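SnoaL-like domain-containing protein (Silicibacter pomeroyi, PDB 3FLJ) is of unknown function but adopts the cystatin-like fold of the SnoaL-like family and, by analogy with that family, may bind a small molecule. Local coordinates at residues P51-Y55 with V130-R134; F75-R81 with L92-V98. All blocks are in the same frame, centred on the assembly; numbering follows the deposited sequence.

Contact 1. Residues P51-Y55 with V130-R134; sequences PPTYY and VGALR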
loop_
_atom_site.group_PDB
_atom_site.type_symbol
_atom_site.label_atom_id
_atom_site.label_comp_id
_atom_site.label_asym_id
_atom_site.label_seq_id
_atom_site.Cartn_x
_atom_site.Cartn_y
_atom_site.Cartn_z
ATOM N N PRO A 51 -4.502 8.405 6.430
ATOM C CA PRO A 51 -3.132 7.981 6.731
ATOM C C PRO A 51 -2.959 6.470 6.930
ATOM O O PRO A 51 -3.944 5.780 7.128
ATOM C CB PRO A 51 -2.850 8.728 8.035
ATOM C CG PRO A 51 -4.143 8.713 8.733
ATOM C CD PRO A 51 -5.140 8.969 7.648
ATOM N N PRO A 52 -1.708 5.963 6.931
ATOM C CA PRO A 52 -1.520 4.519 7.164
ATOM C C PRO A 52 -1.653 4.104 8.646
ATOM O O PRO A 52 -1.782 2.905 8.938
ATOM C CB PRO A 52 -0.094 4.289 6.679
ATOM C CG PRO A 52 0.608 5.552 6.994
ATOM C CD PRO A 52 -0.409 6.662 6.847
ATOM N N THR A 53 -1.629 5.087 9.546
ATOM C CA THR A 53 -1.659 4.899 10.991
ATOM C C THR A 53 -3.077 4.617 11.501
ATOM O O THR A 53 -3.386 3.469 11.809
ATOM C CB THR A 53 -1.047 6.136 11.671
ATOM O OG1 THR A 53 -1.729 7.299 11.186
ATOM C CG2 THR A 53 0.441 6.259 11.316
ATOM N N TYR A 54 -3.948 5.631 11.513
ATOM C CA TYR A 54 -5.329 5.506 12.029
ATOM C C TYR A 54 -6.338 5.319 10.903
ATOM O O TYR A 54 -6.117 5.829 9.811
ATOM C CB TYR A 54 -5.714 6.766 12.802
ATOM C CG TYR A 54 -4.824 7.084 13.979
ATOM C CD1 TYR A 54 -4.766 6.221 15.089
ATOM C CD2 TYR A 54 -4.061 8.269 14.018
ATOM C CE1 TYR A 54 -3.943 6.523 16.220
ATOM C CE2 TYR A 54 -3.242 8.577 15.129
ATOM C CZ TYR A 54 -3.190 7.705 16.223
ATOM O OH TYR A 54 -2.392 8.008 17.309
ATOM N N TYR A 55 -7.460 4.639 11.185
ATOM C CA TYR A 55 -8.574 4.461 10.215
ATOM C C TYR A 55 -9.508 5.681 10.340
ATOM O O TYR A 55 -10.657 5.587 10.784
ATOM C CB TYR A 55 -9.322 3.142 10.447
ATOM C CG TYR A 55 -10.159 2.681 9.273
ATOM C CD1 TYR A 55 -9.544 2.299 8.075
ATOM C CD2 TYR A 55 -11.558 2.557 9.361
ATOM C CE1 TYR A 55 -10.291 1.837 6.970
ATOM C CE2 TYR A 55 -12.326 2.085 8.243
ATOM C CZ TYR A 55 -11.671 1.745 7.059
ATOM O OH TYR A 55 -12.351 1.279 5.957
ATOM N N VAL A 130 5.433 1.606 10.773
ATOM C CA VAL A 130 4.159 2.351 10.834
ATOM C C VAL A 130 3.896 2.815 12.286
ATOM O O VAL A 130 3.452 3.940 12.486
ATOM C CB VAL A 130 2.964 1.560 10.232
ATOM C CG1 VAL A 130 1.640 2.319 10.435
ATOM C CG2 VAL A 130 3.201 1.273 8.691
ATOM N N GLY A 131 4.175 1.954 13.272
ATOM C CA GLY A 131 4.090 2.307 14.710
ATOM C C GLY A 131 4.983 3.490 15.073
ATOM O O GLY A 131 4.549 4.413 15.781
ATOM N N ALA A 132 6.218 3.464 14.557
ATOM C CA ALA A 132 7.190 4.558 14.710
ATOM C C ALA A 132 6.678 5.861 14.064
ATOM O O ALA A 132 6.803 6.929 14.672
ATOM C CB ALA A 132 8.557 4.166 14.141
ATOM N N LEU A 133 6.108 5.768 12.852
ATOM C CA LEU A 133 5.470 6.915 12.173
ATOM C C LEU A 133 4.320 7.493 13.014
ATOM O O LEU A 133 4.254 8.706 13.182
ATOM C CB LEU A 133 4.945 6.559 10.760
ATOM C CG LEU A 133 4.186 7.622 9.933
ATOM C CD1 LEU A 133 5.026 8.883 9.743
ATOM C CD2 LEU A 133 3.697 7.058 8.574
ATOM N N ARG A 134 3.443 6.617 13.522
ATOM C CA ARG A 134 2.299 7.006 14.372
ATOM C C ARG A 134 2.767 7.796 15.601
ATOM O O ARG A 134 2.195 8.840 15.893
ATOM C CB ARG A 134 1.491 5.788 14.829
ATOM C CG ARG A 134 0.194 6.102 15.629
ATOM C CD ARG A 134 -0.316 4.889 16.388
ATOM N NE ARG A 134 0.672 4.404 17.362
ATOM C CZ ARG A 134 0.513 3.371 18.195
ATOM N NH1 ARG A 134 -0.633 2.677 18.247
ATOM N NH2 ARG A 134 1.519 3.030 19.011
#
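Two flat groups, the phenol ring of Tyr54 and the guanidinium of Arg134, stand with planes 30° apart, yet the arginine meets the ring through its aliphatic stem and not plane to plane. Methylene CG of Arg134 approaches the hydroxyl end of the ring obliquely, 3.6 Å from Tyr54 OH, and CD follows at 4.0 Å from ring carbon CE1 of Tyr54. In this cystatin-like fold the loop after strand 47-50 lies against helix 127-143. Across the contact no hydrogen bond is made; the joint rests on carbon surfaces. The phenol oxygen instead bonds to Asn138, one turn further along the same helix, a polar tie that would limit how far the ring can swing.

Thr53 is the central piece. Its hydroxyl sits between backbone N and carbonyl carbon (chi1 54°), which leaves methyl CG2 aimed at the helix, where it meets Val130, Leu133 and Arg134. CG2 lies 3.7 Å from Arg134 CB, and 4.0 Å from Val130 O, a carbonyl already occupied by the helical bond from Arg134 N. Deeper in, Pro52 crosses Leu133 at about a right angle, with ring carbon CG against methyl CD2 of Leu133 at 3.8 Å, while Met124 of strand 117-125 lines both residues and Val130.

The same loop serves the dimer. Pro51 O accepts a hydrogen bond from Arg125 of the second subunit, Thr53 makes backbone bonds to that chain, and Tyr127 of the second subunit packs on Val130 and Arg134. Within the chain, methyl CG1 of Val130 rests 3.8 Å from Pro52 O.

Contact 2. Residues F75-R81 with L92-V98; sequences FSEFRYR and LEFQCKV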
loop_
_atom_site.group_PDB
_atom_site.type_symbol
_atom_site.label_atom_id
_atom_site.label_comp_id
_atom_site.label_asym_id
_atom_site.label_seq_id
_atom_site.Cartn_x
_atom_site.Cartn_y
_atom_site.Cartn_z
ATOM N N PHE A 75 9.736 11.384 7.450
ATOM C CA PHE A 75 10.465 10.509 6.527
ATOM C C PHE A 75 11.853 11.034 6.143
ATOM O O PHE A 75 12.062 12.235 6.049
ATOM C CB PHE A 75 9.695 10.238 5.213
ATOM C CG PHE A 75 8.385 9.480 5.360
ATOM C CD1 PHE A 75 8.159 8.503 6.363
ATOM C CD2 PHE A 75 7.408 9.642 4.366
ATOM C CE1 PHE A 75 6.944 7.792 6.412
ATOM C CE2 PHE A 75 6.194 8.918 4.404
ATOM C CZ PHE A 75 5.960 8.000 5.421
ATOM N N SER A 76 12.780 10.102 5.944
ATOM C CA SER A 76 14.126 10.371 5.441
ATOM C C SER A 76 14.413 9.373 4.324
ATOM O O SER A 76 13.751 8.331 4.234
ATOM C CB SER A 76 15.165 10.255 6.555
ATOM O OG SER A 76 15.072 9.012 7.212
ATOM N N GLU A 77 15.387 9.711 3.474
ATOM C CA GLU A 77 15.792 8.894 2.326
ATOM C C GLU A 77 14.577 8.541 1.435
ATOM O O GLU A 77 14.451 7.421 0.964
ATOM C CB GLU A 77 16.530 7.623 2.806
ATOM C CG GLU A 77 17.736 7.888 3.728
ATOM C CD GLU A 77 18.572 6.635 4.073
ATOM O OE1 GLU A 77 18.351 5.536 3.496
ATOM O OE2 GLU A 77 19.481 6.757 4.935
ATOM N N PHE A 78 13.677 9.508 1.244
ATOM C CA PHE A 78 12.430 9.272 0.532
ATOM C C PHE A 78 12.659 9.289 -0.973
ATOM O O PHE A 78 13.347 10.170 -1.496
ATOM C CB PHE A 78 11.367 10.320 0.909
ATOM C CG PHE A 78 10.002 10.039 0.329
ATOM C CD1 PHE A 78 9.684 10.414 -0.993
ATOM C CD2 PHE A 78 9.032 9.379 1.087
ATOM C CE1 PHE A 78 8.425 10.130 -1.544
ATOM C CE2 PHE A 78 7.763 9.105 0.556
ATOM C CZ PHE A 78 7.459 9.478 -0.769
ATOM N N ARG A 79 12.062 8.317 -1.658
ATOM C CA ARG A 79 12.011 8.316 -3.122
ATOM C C ARG A 79 10.894 7.416 -3.618
ATOM O O ARG A 79 10.619 6.369 -3.011
ATOM C CB ARG A 79 13.345 7.934 -3.805
ATOM C CG ARG A 79 13.800 6.473 -3.787
ATOM C CD ARG A 79 14.153 6.008 -2.403
ATOM N NE ARG A 79 14.675 4.638 -2.413
ATOM C CZ ARG A 79 15.289 4.033 -1.387
ATOM N NH1 ARG A 79 15.451 4.637 -0.205
ATOM N NH2 ARG A 79 15.727 2.783 -1.542
ATOM N N TYR A 80 10.269 7.829 -4.717
ATOM C CA TYR A 80 9.291 6.988 -5.396
ATOM C C TYR A 80 10.068 5.932 -6.183
ATOM O O TYR A 80 11.201 6.186 -6.602
ATOM C CB TYR A 80 8.357 7.807 -6.292
ATOM C CG TYR A 80 7.371 8.616 -5.485
ATOM C CD1 TYR A 80 6.280 7.992 -4.875
ATOM C CD2 TYR A 80 7.514 10.008 -5.326
ATOM C CE1 TYR A 80 5.340 8.720 -4.111
ATOM C CE2 TYR A 80 6.563 10.756 -4.571
ATOM C CZ TYR A 80 5.484 10.099 -3.972
ATOM O OH TYR A 80 4.570 10.795 -3.237
ATOM N N ARG A 81 9.479 4.741 -6.300
ATOM C CA ARG A 81 10.039 3.609 -7.052
ATOM C C ARG A 81 9.265 3.398 -8.339
ATOM O O ARG A 81 9.865 3.353 -9.410
ATOM C CB ARG A 81 10.033 2.340 -6.206
ATOM C CG ARG A 81 10.845 2.519 -4.928
ATOM C CD ARG A 81 11.272 1.229 -4.294
ATOM N NE ARG A 81 10.159 0.326 -3.958
ATOM C CZ ARG A 81 10.272 -0.774 -3.199
ATOM N NH1 ARG A 81 11.423 -1.121 -2.617
ATOM N NH2 ARG A 81 9.213 -1.535 -2.988
ATOM N N LEU A 92 1.333 5.477 -6.409
ATOM C CA LEU A 92 2.741 5.887 -6.391
ATOM C C LEU A 92 3.448 5.135 -5.257
ATOM O O LEU A 92 3.271 5.446 -4.073
ATOM C CB LEU A 92 2.909 7.399 -6.222
ATOM C CG LEU A 92 2.401 8.332 -7.321
ATOM C CD1 LEU A 92 0.895 8.427 -7.311
ATOM C CD2 LEU A 92 3.041 9.749 -7.197
ATOM N N GLU A 93 4.251 4.150 -5.646
ATOM C CA GLU A 93 5.012 3.317 -4.722
ATOM C C GLU A 93 6.283 4.046 -4.308
ATOM O O GLU A 93 7.004 4.531 -5.171
ATOM C CB GLU A 93 5.357 1.994 -5.400
ATOM C CG GLU A 93 6.231 1.014 -4.634
ATOM C CD GLU A 93 6.637 -0.131 -5.528
ATOM O OE1 GLU A 93 5.803 -0.584 -6.318
ATOM O OE2 GLU A 93 7.780 -0.561 -5.480
ATOM N N PHE A 94 6.564 4.071 -3.002
ATOM C CA PHE A 94 7.769 4.707 -2.453
ATOM C C PHE A 94 8.484 3.851 -1.415
ATOM O O PHE A 94 7.907 2.893 -0.888
ATOM C CB PHE A 94 7.424 6.076 -1.846
ATOM C CG PHE A 94 6.474 6.027 -0.663
ATOM C CD1 PHE A 94 6.963 5.858 0.642
ATOM C CD2 PHE A 94 5.100 6.189 -0.846
ATOM C CE1 PHE A 94 6.087 5.832 1.757
ATOM C CE2 PHE A 94 4.208 6.178 0.257
ATOM C CZ PHE A 94 4.704 5.996 1.562
ATOM N N GLN A 95 9.744 4.209 -1.170
ATOM C CA GLN A 95 10.574 3.647 -0.109
ATOM C C GLN A 95 11.174 4.825 0.678
ATOM O O GLN A 95 11.471 5.885 0.108
ATOM C CB GLN A 95 11.664 2.746 -0.667
ATOM C CG GLN A 95 12.409 1.940 0.417
ATOM C CD GLN A 95 13.404 0.930 -0.126
ATOM O OE1 GLN A 95 13.417 0.617 -1.317
ATOM N NE2 GLN A 95 14.255 0.413 0.758
ATOM N N CYS A 96 11.321 4.638 1.986
ATOM C CA CYS A 96 11.896 5.654 2.879
ATOM C C CYS A 96 12.297 5.004 4.203
ATOM O O CYS A 96 12.288 3.759 4.321
ATOM C CB CYS A 96 10.882 6.801 3.106
ATOM S SG CYS A 96 9.376 6.273 3.883
ATOM N N LYS A 97 12.745 5.833 5.142
ATOM C CA LYS A 97 13.008 5.408 6.513
ATOM C C LYS A 97 12.284 6.324 7.506
ATOM O O LYS A 97 11.977 7.484 7.186
ATOM C CB LYS A 97 14.512 5.376 6.824
ATOM C CG LYS A 97 15.335 4.566 5.839
ATOM C CD LYS A 97 16.791 4.359 6.249
ATOM C CE LYS A 97 16.934 3.342 7.374
ATOM N NZ LYS A 97 18.351 2.927 7.633
ATOM N N VAL A 98 11.959 5.756 8.672
ATOM C CA VAL A 98 11.442 6.483 9.837
ATOM C C VAL A 98 12.539 6.201 10.867
ATOM O O VAL A 98 12.592 5.098 11.441
ATOM C CB VAL A 98 10.049 6.001 10.284
ATOM C CG1 VAL A 98 9.604 6.742 11.534
ATOM C CG2 VAL A 98 9.044 6.205 9.168
HETATM O O HOH W 1 13.453 9.518 9.300
#
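Carboxylate oxygen OE2 of Glu93 is gripped twice by Arg81: NE donates to its anti lone pair at 3.0 Å, completing a salt bridge, and NH2 adds a weak bond. The other oxygen of Glu93 pairs with Arg82, while Arg81 NH2 bridges to Glu121 of the second subunit. Arg81 NH1 reaches Gln95 OE1 at 2.9 Å from above the amide plane, and the Arg79 guanidinium stacks on that amide, planes 27° apart. Replacing Gln95 by an alanine would probably leave Arg81 NH1 without this acceptor and take from the Arg79 guanidinium the amide it stacks on.

These polar chains line one face of the sheet; strands 75-76 and 78-86 both pair antiparallel with 89-98, the register shifting by one, a beta bulge, where the chain turns at Glu77. On the other face Cys96 SG sits over the centre of the Phe75 ring, 3.6 Å from the centroid, and Phe78 CE2 lies over the Phe94 ring, 3.3 Å from Phe94 CD1, though the rings barely overlap. Leu92 CD2 makes a CH-pi contact with Tyr80, whose hydroxyl bonds to Asp107. Chemistry thus divides the faces: the Arg81-Glu93-Gln95 group reaches the second subunit, while rings and sulfur pack together, Phe75 reaching helix 127-143 and Tyr80 helix 22-31.

Contact 2 is nested along the chain inside the loop that contact 1 closes, and the two meet through helix 127-143 although their centres lie 15 Å apart. Leu133 joins them: the methyl CD2 that packs on Pro52 also comes within 4.0 Å of Phe75 CE1. From the preceding residue, Ala132 CB stands 3.8 Å from Val98 CG1. Sheet, helix and loop thereby share one apolar layer, a worked case of a single helix side chain packing on both a loop and a strand. No active site is established, but an unidentified ligand lies about 4 Å from the Phe78 side chain, possibly marking a pocket. Both contacts also touch the second subunit.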